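PDB 5XUM: holo-[acyl-carrier-protein] synthase, which belongs to the 4'-phosphopantetheinyl transferase superfamily and assembles as three copies of a chain that combines antiparallel sheets with packed helices. Local coordinates for residues A[31-35]-A[36-40]; A[71-75]-A[76-80]; A[107-111]-A[112-116]; A[8-12]-A[13-17]. One frame throughout, in Å; residues are numbered along the deposited sequence.

Contact 1. Residues A[31-35]-A[36-40]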
loop_
_atom_site.group_PDB
_atom_site.type_symbol
_atom_site.label_atom_id
_atom_site.label_comp_id
_atom_site.label_asym_id
_atom_site.label_seq_id
_atom_site.Cartn_x
_atom_site.Cartn_y
_atom_site.Cartn_z
ATOM N N LEU A 31 -19.697 -14.341 -14.145
ATOM C CA LEU A 31 -18.291 -14.739 -14.099
ATOM C C LEU A 31 -18.120 -16.057 -13.338
ATOM O O LEU A 31 -17.279 -16.884 -13.698
ATOM C CB LEU A 31 -17.448 -13.624 -13.466
ATOM C CG LEU A 31 -15.918 -13.712 -13.477
ATOM C CD1 LEU A 31 -15.356 -13.679 -14.892
ATOM C CD2 LEU A 31 -15.333 -12.578 -12.648
ATOM N N PHE A 32 -18.935 -16.241 -12.299
ATOM C CA PHE A 32 -18.948 -17.454 -11.475
ATOM C C PHE A 32 -19.294 -18.717 -12.273
ATOM O O PHE A 32 -18.712 -19.781 -12.040
ATOM C CB PHE A 32 -19.916 -17.267 -10.295
ATOM C CG PHE A 32 -20.009 -18.452 -9.366
ATOM C CD1 PHE A 32 -18.866 -19.050 -8.844
ATOM C CD2 PHE A 32 -21.252 -18.945 -8.983
ATOM C CE1 PHE A 32 -18.961 -20.131 -7.981
ATOM C CE2 PHE A 32 -21.354 -20.024 -8.116
ATOM C CZ PHE A 32 -20.206 -20.618 -7.616
ATOM N N LEU A 33 -20.228 -18.590 -13.215
ATOM C CA LEU A 33 -20.643 -19.708 -14.071
ATOM C C LEU A 33 -19.520 -20.188 -14.994
ATOM O O LEU A 33 -19.450 -21.370 -15.333
ATOM C CB LEU A 33 -21.881 -19.333 -14.897
ATOM C CG LEU A 33 -23.210 -19.081 -14.172
ATOM C CD1 LEU A 33 -24.202 -18.390 -15.097
ATOM C CD2 LEU A 33 -23.805 -20.366 -13.611
ATOM N N THR A 34 -18.646 -19.262 -15.385
ATOM C CA THR A 34 -17.503 -19.557 -16.252
ATOM C C THR A 34 -16.399 -20.307 -15.501
ATOM O O THR A 34 -15.628 -21.056 -16.105
ATOM C CB THR A 34 -16.907 -18.261 -16.849
ATOM O OG1 THR A 34 -17.957 -17.338 -17.159
ATOM C CG2 THR A 34 -16.106 -18.557 -18.115
ATOM N N ARG A 35 -16.339 -20.108 -14.186
ATOM C CA ARG A 35 -15.237 -20.616 -13.364
ATOM C C ARG A 35 -15.258 -22.121 -13.121
ATOM O O ARG A 35 -16.294 -22.696 -12.782
ATOM C CB ARG A 35 -15.167 -19.863 -12.029
ATOM C CG ARG A 35 -14.603 -18.458 -12.151
ATOM C CD ARG A 35 -13.127 -18.492 -12.515
ATOM N NE ARG A 35 -12.798 -17.478 -13.511
ATOM C CZ ARG A 35 -12.187 -16.327 -13.249
ATOM N NH1 ARG A 35 -11.938 -15.477 -14.236
ATOM N NH2 ARG A 35 -11.819 -16.024 -12.009
ATOM N N LYS A 36 -14.094 -22.741 -13.300
ATOM C CA LYS A 36 -13.908 -24.168 -13.052
ATOM C C LYS A 36 -13.837 -24.447 -11.548
ATOM O O LYS A 36 -14.549 -25.313 -11.040
ATOM C CB LYS A 36 -12.646 -24.666 -13.767
ATOM C CG LYS A 36 -12.287 -26.122 -13.509
ATOM C CD LYS A 36 -11.016 -26.507 -14.252
ATOM C CE LYS A 36 -10.282 -27.644 -13.558
ATOM N NZ LYS A 36 -9.641 -27.197 -12.289
ATOM N N ARG A 37 -12.981 -23.709 -10.846
ATOM C CA ARG A 37 -12.856 -23.838 -9.394
ATOM C C ARG A 37 -13.819 -22.879 -8.693
ATOM O O ARG A 37 -13.499 -21.711 -8.454
ATOM C CB ARG A 37 -11.404 -23.628 -8.953
ATOM C CG ARG A 37 -10.492 -24.786 -9.334
ATOM C CD ARG A 37 -9.034 -24.368 -9.456
ATOM N NE ARG A 37 -8.401 -24.126 -8.160
ATOM C CZ ARG A 37 -7.897 -25.074 -7.370
ATOM N NH1 ARG A 37 -7.341 -24.742 -6.213
ATOM N NH2 ARG A 37 -7.949 -26.353 -7.725
ATOM N N ARG A 38 -15.004 -23.397 -8.379
ATOM C CA ARG A 38 -16.116 -22.596 -7.869
ATOM C C ARG A 38 -15.918 -22.152 -6.423
ATOM O O ARG A 38 -16.199 -21.000 -6.084
ATOM C CB ARG A 38 -17.437 -23.359 -8.017
ATOM C CG ARG A 38 -17.823 -23.642 -9.461
ATOM C CD ARG A 38 -19.045 -24.535 -9.566
ATOM N NE ARG A 38 -20.298 -23.796 -9.399
ATOM C CZ ARG A 38 -20.907 -23.106 -10.362
ATOM N NH1 ARG A 38 -22.043 -22.474 -10.104
ATOM N NH2 ARG A 38 -20.386 -23.038 -11.582
ATOM N N ARG A 39 -15.433 -23.063 -5.581
ATOM C CA ARG A 39 -15.235 -22.781 -4.159
ATOM C C ARG A 39 -14.153 -21.724 -3.933
ATOM O O ARG A 39 -14.279 -20.880 -3.047
ATOM C CB ARG A 39 -14.900 -24.062 -3.396
ATOM C CG ARG A 39 -15.349 -24.046 -1.945
ATOM C CD ARG A 39 -15.274 -25.434 -1.337
ATOM N NE ARG A 39 -16.133 -25.555 -0.162
ATOM C CZ ARG A 39 -16.183 -26.621 0.631
ATOM N NH1 ARG A 39 -15.414 -27.675 0.391
ATOM N NH2 ARG A 39 -17.000 -26.629 1.677
ATOM N N GLU A 40 -13.098 -21.783 -4.743
ATOM C CA GLU A 40 -12.031 -20.789 -4.715
ATOM C C GLU A 40 -12.531 -19.403 -5.098
ATOM O O GLU A 40 -12.151 -18.411 -4.474
ATOM C CB GLU A 40 -10.903 -21.182 -5.660
ATOM C CG GLU A 40 -9.921 -22.182 -5.085
ATOM C CD GLU A 40 -8.534 -22.004 -5.667
ATOM O OE1 GLU A 40 -8.419 -21.759 -6.889
ATOM O OE2 GLU A 40 -7.555 -22.109 -4.902
#
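The tight joint between helix 26-34 and helix 38-56 is bridged by a cation-pi pair in which Arg38 reaches back over the ring of Phe32. Arg38 CZ lies over one ring face, 4.1 Å from the ring centroid of Phe32, while the guanidinium and ring planes are 45° apart; the group therefore leans over the ring instead of stacking flat. The lean brings Arg38 NH1 to 3.2 Å from Phe32 CE2, with Arg38 NE 3.6 Å from Phe32 CZ. Phe32 turns CG anti to its backbone N (chi1 -180°), which carries the ring forward to the next helix, where its CE1 meets Arg38 CB at 3.6 Å. A bend at chi3 (81°) then swings the Arg38 guanidinium over the ring. Arg38 NE also makes a salt bridge to Glu17, which probably helps fix the rotation of the group, and the Arg35 side chain leads off to a salt bridge with Glu72. Arg37, at the N-cap position of helix 38-56, holds Glu40 side-on: Arg37 NE gives 2.7 Å to Glu40 OE1 and Arg37 NH1 2.9 Å to Glu40 OE2, both oxygens being met from above the carboxylate plane.

Contact 2. Residues A[71-75]-A[76-80]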
loop_
_atom_site.group_PDB
_atom_site.type_symbol
_atom_site.label_atom_id
_atom_site.label_comp_id
_atom_site.label_asym_id
_atom_site.label_seq_id
_atom_site.Cartn_x
_atom_site.Cartn_y
_atom_site.Cartn_z
ATOM N N LEU A 71 -14.816 -7.762 -10.659
ATOM C CA LEU A 71 -14.820 -8.377 -11.977
ATOM C C LEU A 71 -13.384 -8.661 -12.397
ATOM O O LEU A 71 -12.472 -8.615 -11.565
ATOM C CB LEU A 71 -15.534 -7.470 -12.986
ATOM C CG LEU A 71 -16.918 -6.946 -12.576
ATOM C CD1 LEU A 71 -17.480 -5.996 -13.622
ATOM C CD2 LEU A 71 -17.888 -8.089 -12.306
ATOM N N GLU A 72 -13.180 -8.964 -13.676
ATOM C CA GLU A 72 -11.843 -9.249 -14.186
ATOM C C GLU A 72 -11.540 -8.567 -15.515
ATOM O O GLU A 72 -12.328 -8.636 -16.459
ATOM C CB GLU A 72 -11.613 -10.758 -14.303
ATOM C CG GLU A 72 -11.361 -11.443 -12.968
ATOM C CD GLU A 72 -10.706 -12.805 -13.103
ATOM O OE1 GLU A 72 -10.255 -13.159 -14.215
ATOM O OE2 GLU A 72 -10.642 -13.525 -12.085
ATOM N N SER A 73 -10.398 -7.889 -15.554
ATOM C CA SER A 73 -9.796 -7.409 -16.789
ATOM C C SER A 73 -8.433 -8.074 -16.885
ATOM O O SER A 73 -7.617 -7.960 -15.965
ATOM C CB SER A 73 -9.659 -5.887 -16.784
ATOM O OG SER A 73 -10.932 -5.261 -16.785
ATOM N N ASN A 74 -8.201 -8.771 -17.996
ATOM C CA ASN A 74 -7.060 -9.681 -18.147
ATOM C C ASN A 74 -7.177 -10.843 -17.156
ATOM O O ASN A 74 -8.010 -11.736 -17.339
ATOM C CB ASN A 74 -5.715 -8.945 -18.004
ATOM C CG ASN A 74 -5.619 -7.715 -18.891
ATOM O OD1 ASN A 74 -5.972 -7.751 -20.072
ATOM N ND2 ASN A 74 -5.128 -6.616 -18.326
ATOM N N GLY A 75 -6.360 -10.819 -16.104
ATOM C CA GLY A 75 -6.431 -11.820 -15.042
ATOM C C GLY A 75 -6.570 -11.201 -13.662
ATOM O O GLY A 75 -6.725 -11.913 -12.668
ATOM N N LYS A 76 -6.521 -9.870 -13.613
ATOM C CA LYS A 76 -6.564 -9.116 -12.362
ATOM C C LYS A 76 -8.001 -8.741 -11.974
ATOM O O LYS A 76 -8.790 -8.338 -12.834
ATOM C CB LYS A 76 -5.690 -7.858 -12.481
ATOM C CG LYS A 76 -5.621 -6.996 -11.223
ATOM C CD LYS A 76 -4.809 -5.724 -11.427
ATOM C CE LYS A 76 -3.338 -5.941 -11.108
ATOM N NZ LYS A 76 -2.543 -4.680 -11.149
ATOM N N PRO A 77 -8.346 -8.881 -10.677
ATOM C CA PRO A 77 -9.632 -8.385 -10.182
ATOM C C PRO A 77 -9.733 -6.869 -10.328
ATOM O O PRO A 77 -8.730 -6.167 -10.175
ATOM C CB PRO A 77 -9.614 -8.765 -8.697
ATOM C CG PRO A 77 -8.629 -9.875 -8.591
ATOM C CD PRO A 77 -7.583 -9.572 -9.620
ATOM N N VAL A 78 -10.929 -6.382 -10.652
ATOM C CA VAL A 78 -11.182 -4.942 -10.777
ATOM C C VAL A 78 -12.423 -4.559 -9.972
ATOM O O VAL A 78 -13.456 -5.231 -10.052
ATOM C CB VAL A 78 -11.352 -4.503 -12.256
ATOM C CG1 VAL A 78 -11.497 -2.989 -12.361
ATOM C CG2 VAL A 78 -10.174 -4.968 -13.102
ATOM N N LEU A 79 -12.313 -3.481 -9.196
ATOM C CA LEU A 79 -13.415 -3.006 -8.363
ATOM C C LEU A 79 -14.532 -2.377 -9.195
ATOM O O LEU A 79 -14.278 -1.539 -10.065
ATOM C CB LEU A 79 -12.913 -2.001 -7.314
ATOM C CG LEU A 79 -13.968 -1.410 -6.366
ATOM C CD1 LEU A 79 -14.278 -2.386 -5.245
ATOM C CD2 LEU A 79 -13.536 -0.070 -5.791
ATOM N N CYS A 80 -15.762 -2.802 -8.917
ATOM C CA CYS A 80 -16.960 -2.192 -9.478
ATOM C C CYS A 80 -17.902 -1.813 -8.341
ATOM O O CYS A 80 -18.345 -2.672 -7.574
ATOM C CB CYS A 80 -17.656 -3.137 -10.466
ATOM S SG CYS A 80 -19.174 -2.465 -11.196
#
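Leu71 is paired with Val78 by backbone bonds in both directions, Leu71 N to Val78 O and Val78 N to Leu71 O, each 2.9 Å between those atoms. The same Leu71 O receives a CA-H...O contact from Pro77 CA at 3.2 Å. The Leu71 side chain lies on the face that carries Val78 and Cys80, and its CD1 packs against Cys80 CB at 4.3 Å; Leu166 of the neighbouring strand 166-167 touches all three. Glu72 stands in a non-hydrogen-bonded pair with Pro77, a place where the partner's lack of an N-H costs no bond between these two strands. Their side chains share the other face, and Glu72 CA makes a second CA-H...O contact, 3.5 Å to Lys76 O. Beyond CG the Glu72 chain runs extended, with its carboxylate held by a salt bridge from Arg35. Strands 68-73 and 76-81 thus form a beta hairpin, strongly twisted, the short segments making an angle of 125° between their directions. Ser73 and Lys76 form the last hydrogen-bonded pair of the hairpin before the turn: Ser73 N to Lys76 O and Lys76 N to Ser73 O are both 3.2 Å long. On the face shared with Leu71, Ser73 OG touches Val78 CG2 at 3.8 Å. At this end Asn74 packs on Gly57, and Lys76 on Lys54, of the second subunit. Asn74 and Gly75 make up the two-residue turn, resembling type II' in its backbone angles, with Asn74 at positive phi (64°).

Contact 3. Residues A[107-111]-A[112-116]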
loop_
_atom_site.group_PDB
_atom_site.type_symbol
_atom_site.label_atom_id
_atom_site.label_comp_id
_atom_site.label_asym_id
_atom_site.label_seq_id
_atom_site.Cartn_x
_atom_site.Cartn_y
_atom_site.Cartn_z
ATOM N N LEU A 107 -6.878 1.716 -1.146
ATOM C CA LEU A 107 -7.667 2.803 -1.719
ATOM C C LEU A 107 -6.840 4.084 -1.782
ATOM O O LEU A 107 -6.181 4.462 -0.810
ATOM C CB LEU A 107 -8.970 3.011 -0.936
ATOM C CG LEU A 107 -9.904 1.795 -0.800
ATOM C CD1 LEU A 107 -11.121 2.144 0.039
ATOM C CD2 LEU A 107 -10.335 1.245 -2.153
ATOM N N GLU A 108 -6.874 4.736 -2.938
ATOM C CA GLU A 108 -6.036 5.901 -3.209
ATOM C C GLU A 108 -6.867 7.037 -3.803
ATOM O O GLU A 108 -7.767 6.803 -4.613
ATOM C CB GLU A 108 -4.904 5.514 -4.173
ATOM C CG GLU A 108 -3.948 6.643 -4.553
ATOM C CD GLU A 108 -2.955 6.253 -5.638
ATOM O OE1 GLU A 108 -3.333 5.528 -6.588
ATOM O OE2 GLU A 108 -1.788 6.690 -5.552
ATOM N N LYS A 109 -6.566 8.261 -3.379
ATOM C CA LYS A 109 -7.101 9.450 -4.029
ATOM C C LYS A 109 -5.970 10.145 -4.782
ATOM O O LYS A 109 -5.042 10.685 -4.174
ATOM C CB LYS A 109 -7.772 10.391 -3.016
ATOM C CG LYS A 109 -8.114 11.791 -3.536
ATOM C CD LYS A 109 -9.068 11.761 -4.722
ATOM C CE LYS A 109 -9.308 13.159 -5.273
ATOM N NZ LYS A 109 -9.847 13.106 -6.658
ATOM N N ARG A 110 -6.044 10.097 -6.108
ATOM C CA ARG A 110 -5.102 10.815 -6.954
ATOM C C ARG A 110 -5.716 12.134 -7.386
ATOM O O ARG A 110 -6.923 12.213 -7.632
ATOM C CB ARG A 110 -4.758 10.012 -8.203
ATOM C CG ARG A 110 -3.879 8.795 -7.978
ATOM C CD ARG A 110 -3.381 8.291 -9.321
ATOM N NE ARG A 110 -2.907 6.912 -9.272
ATOM C CZ ARG A 110 -2.619 6.185 -10.348
ATOM N NH1 ARG A 110 -2.766 6.704 -11.562
ATOM N NH2 ARG A 110 -2.191 4.938 -10.213
ATOM N N LYS A 111 -4.878 13.163 -7.473
ATOM C CA LYS A 111 -5.261 14.431 -8.083
ATOM C C LYS A 111 -5.643 14.154 -9.535
ATOM O O LYS A 111 -4.881 13.521 -10.269
ATOM C CB LYS A 111 -4.096 15.429 -7.999
ATOM C CG LYS A 111 -4.314 16.754 -8.720
ATOM C CD LYS A 111 -3.030 17.574 -8.742
ATOM C CE LYS A 111 -3.121 18.764 -9.688
ATOM N NZ LYS A 111 -3.986 19.857 -9.162
ATOM N N GLY A 112 -6.833 14.601 -9.929
ATOM C CA GLY A 112 -7.319 14.419 -11.294
ATOM C C GLY A 112 -7.708 12.989 -11.607
ATOM O O GLY A 112 -8.283 12.295 -10.760
ATOM N N ASP A 113 -7.388 12.555 -12.829
ATOM C CA ASP A 113 -7.687 11.197 -13.319
ATOM C C ASP A 113 -9.181 10.871 -13.351
ATOM O O ASP A 113 -9.583 9.709 -13.249
ATOM C CB ASP A 113 -6.900 10.127 -12.540
ATOM C CG ASP A 113 -5.635 9.689 -13.258
ATOM O OD1 ASP A 113 -5.700 9.410 -14.475
ATOM O OD2 ASP A 113 -4.577 9.600 -12.600
ATOM N N ILE A 114 -9.993 11.914 -13.495
ATOM C CA ILE A 114 -11.428 11.779 -13.686
ATOM C C ILE A 114 -11.756 12.413 -15.038
ATOM O O ILE A 114 -11.547 13.610 -15.234
ATOM C CB ILE A 114 -12.213 12.445 -12.534
ATOM C CG1 ILE A 114 -11.949 11.700 -11.217
ATOM C CG2 ILE A 114 -13.706 12.476 -12.833
ATOM C CD1 ILE A 114 -12.006 12.578 -9.988
ATOM N N ILE A 115 -12.239 11.595 -15.971
ATOM C CA ILE A 115 -12.478 12.038 -17.345
ATOM C C ILE A 115 -13.966 12.273 -17.587
ATOM O O ILE A 115 -14.792 11.394 -17.332
ATOM C CB ILE A 115 -11.909 11.042 -18.391
ATOM C CG1 ILE A 115 -10.485 10.582 -18.020
ATOM C CG2 ILE A 115 -11.967 11.632 -19.801
ATOM C CD1 ILE A 115 -9.434 11.676 -17.954
ATOM N N VAL A 116 -14.288 13.472 -18.073
ATOM C CA VAL A 116 -15.668 13.898 -18.311
ATOM C C VAL A 116 -15.799 14.527 -19.701
ATOM O O VAL A 116 -14.975 15.354 -20.095
ATOM C CB VAL A 116 -16.136 14.914 -17.239
ATOM C CG1 VAL A 116 -17.520 15.457 -17.567
ATOM C CG2 VAL A 116 -16.138 14.287 -15.851
#
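Arg110 and Asp113 face each other across the bend of the connection that leaves strand 100-108 and enters strand 114-117, the passage from the three-stranded sheet to the four-stranded one. Their planes are turned 60° apart, and Asp113 OD2 comes to the guanidinium edge, close to its plane, at 3.6 Å from Arg110 NH1. This is a long salt bridge without a hydrogen bond; Asp113 OD2 is nearly as close to the aliphatic part, 3.7 Å from Arg110 CD. The other arm of the network is firmer: Arg110 NE bonds to Glu108 OE1 at 3.0 Å, near the guanidinium plane but 52° above that of the carboxylate. Arg110 runs extended from CG to NE, which sets its head between the two acids. Its NH2 bonds to Ile2 O of the second subunit, whose Ile2 N is bound by Glu108 OE2, and Tyr90 of the same chain makes a cation-pi contact with the arginine. Gly112, at positive phi (72°), carries the chain round the bend, and its N bonds to Glu140 while Asp113 N bonds to Glu138. Lys109, bent at chi2, folds along the turn and crosses Ile114 at about a right angle. Its ammonium is bonded to Thr141 O and weakly to Arg110 O; Lys109 NZ also touches Ile114 CD1 at 4.0 Å.

Contact 4. Residues A[8-12]-A[13-17]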
loop_
_atom_site.group_PDB
_atom_site.type_symbol
_atom_site.label_atom_id
_atom_site.label_comp_id
_atom_site.label_asym_id
_atom_site.label_seq_id
_atom_site.Cartn_x
_atom_site.Cartn_y
_atom_site.Cartn_z
ATOM N N ASP A 8 -7.482 -9.419 4.136
ATOM C CA ASP A 8 -8.355 -10.483 4.636
ATOM C C ASP A 8 -7.791 -11.862 4.332
ATOM O O ASP A 8 -7.307 -12.107 3.230
ATOM C CB ASP A 8 -9.778 -10.369 4.078
ATOM C CG ASP A 8 -10.793 -11.143 4.913
ATOM O OD1 ASP A 8 -11.499 -12.015 4.358
ATOM O OD2 ASP A 8 -10.884 -10.883 6.134
ATOM N N VAL A 9 -7.859 -12.750 5.321
ATOM C CA VAL A 9 -7.424 -14.138 5.162
ATOM C C VAL A 9 -8.576 -15.091 5.505
ATOM O O VAL A 9 -9.270 -14.899 6.504
ATOM C CB VAL A 9 -6.147 -14.441 5.999
ATOM C CG1 VAL A 9 -6.398 -14.295 7.495
ATOM C CG2 VAL A 9 -5.578 -15.822 5.675
ATOM N N LEU A 10 -8.795 -16.096 4.659
ATOM C CA LEU A 10 -9.796 -17.122 4.948
ATOM C C LEU A 10 -9.427 -18.481 4.366
ATOM O O LEU A 10 -8.846 -18.568 3.278
ATOM C CB LEU A 10 -11.205 -16.688 4.506
ATOM C CG LEU A 10 -11.475 -16.152 3.099
ATOM C CD1 LEU A 10 -11.586 -17.290 2.100
ATOM C CD2 LEU A 10 -12.756 -15.331 3.089
ATOM N N GLU A 11 -9.764 -19.534 5.106
ATOM C CA GLU A 11 -9.552 -20.902 4.649
ATOM C C GLU A 11 -10.620 -21.237 3.613
ATOM O O GLU A 11 -11.817 -21.209 3.915
ATOM C CB GLU A 11 -9.600 -21.878 5.831
ATOM C CG GLU A 11 -8.984 -23.245 5.546
ATOM C CD GLU A 11 -8.666 -24.039 6.804
ATOM O OE1 GLU A 11 -9.212 -23.722 7.885
ATOM O OE2 GLU A 11 -7.863 -24.994 6.714
ATOM N N VAL A 12 -10.175 -21.535 2.393
ATOM C CA VAL A 12 -11.067 -21.800 1.259
ATOM C C VAL A 12 -12.062 -22.926 1.557
ATOM O O VAL A 12 -13.264 -22.771 1.319
ATOM C CB VAL A 12 -10.271 -22.115 -0.034
ATOM C CG1 VAL A 12 -11.188 -22.634 -1.138
ATOM C CG2 VAL A 12 -9.512 -20.884 -0.509
ATOM N N GLU A 13 -11.554 -24.036 2.096
ATOM C CA GLU A 13 -12.354 -25.240 2.356
ATOM C C GLU A 13 -13.557 -24.999 3.272
ATOM O O GLU A 13 -14.581 -25.672 3.140
ATOM C CB GLU A 13 -11.476 -26.357 2.930
ATOM C CG GLU A 13 -12.046 -27.759 2.751
ATOM C CD GLU A 13 -11.282 -28.813 3.531
ATOM O OE1 GLU A 13 -10.831 -29.799 2.908
ATOM O OE2 GLU A 13 -11.129 -28.658 4.763
ATOM N N ARG A 14 -13.435 -24.043 4.191
ATOM C CA ARG A 14 -14.514 -23.755 5.140
ATOM C C ARG A 14 -15.510 -22.688 4.657
ATOM O O ARG A 14 -16.418 -22.300 5.397
ATOM C CB ARG A 14 -13.950 -23.423 6.529
ATOM C CG ARG A 14 -13.452 -24.651 7.281
ATOM C CD ARG A 14 -13.239 -24.381 8.764
ATOM N NE ARG A 14 -11.952 -23.742 9.037
ATOM C CZ ARG A 14 -11.787 -22.445 9.291
ATOM N NH1 ARG A 14 -10.571 -21.971 9.529
ATOM N NH2 ARG A 14 -12.829 -21.622 9.312
ATOM N N VAL A 15 -15.343 -22.236 3.414
ATOM C CA VAL A 15 -16.293 -21.321 2.775
ATOM C C VAL A 15 -17.308 -22.125 1.953
ATOM O O VAL A 15 -16.925 -22.826 1.013
ATOM C CB VAL A 15 -15.587 -20.281 1.870
ATOM C CG1 VAL A 15 -16.606 -19.377 1.184
ATOM C CG2 VAL A 15 -14.596 -19.447 2.670
ATOM N N PRO A 16 -18.604 -22.035 2.313
ATOM C CA PRO A 16 -19.640 -22.761 1.575
ATOM C C PRO A 16 -19.938 -22.125 0.221
ATOM O O PRO A 16 -19.959 -20.897 0.104
ATOM C CB PRO A 16 -20.874 -22.653 2.486
ATOM C CG PRO A 16 -20.368 -22.175 3.805
ATOM C CD PRO A 16 -19.160 -21.347 3.488
ATOM N N GLU A 17 -20.167 -22.969 -0.781
ATOM C CA GLU A 17 -20.511 -22.531 -2.134
ATOM C C GLU A 17 -21.891 -21.864 -2.170
ATOM O O GLU A 17 -22.174 -21.053 -3.056
ATOM C CB GLU A 17 -20.465 -23.725 -3.094
ATOM C CG GLU A 17 -20.279 -23.366 -4.562
ATOM C CD GLU A 17 -20.121 -24.586 -5.457
ATOM O OE1 GLU A 17 -20.736 -24.610 -6.544
ATOM O OE2 GLU A 17 -19.383 -25.523 -5.080
#
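Glu11 and Arg14 form a salt bridge through one carboxylate oxygen: Glu11 OE1 lies 2.8 Å from Arg14 NH1 and 3.0 Å from Arg14 NE. Both hydrogen bonds are weak and bent, since the two N-H groups converge on one oxygen; the carboxylate and guanidinium planes stand 90° apart. Glu11 runs extended, while Arg14 bends at chi3 (-82°) and brings its guanidinium back so that Glu11 CB sits over one face, toward the rim. Arg14 NH1 has a second partner in Asp98 of the third subunit, which ties the pair to the subunit interface. The backbone beneath is a pair of overlapping beta turns at the end of strand 2-11, closed by Arg14 N to Glu11 O at 3.3 Å and by Val15 N to Val12 O at 3.0 Å. On the inner side Leu10 takes the uncommon chi1 of 51°, its CG between backbone N and carbonyl carbon, and Leu10 CD1 meets Val15 CG2 at 3.7 Å with the side chains about at right angles. Val15 CG2 also lies 3.5 Å from Glu11 O.

In the fold
Along the chain the four contacts come in series, none enclosing or crossing another. Contact 4 comes first, where strand 2-11 turns toward the helices; contact 1 follows at the joint of helices 26-34 and 38-56, contact 2 at the hairpin after the long helix, and contact 3 at the exit from strand 100-108. Contact 1 joins its neighbours: Arg39 NE lies 3.1 Å from Val15 O of contact 4, a probable hydrogen bond, and Leu31 CD2 packs 4.1 Å from Glu72 CG of contact 2. Contacts 4 and 3 begin on adjacent strands, 2-11 and 100-108, of one sheet, their centres about 34 Å apart. Contacts 2 and 3 face the second subunit, contact 4 the third.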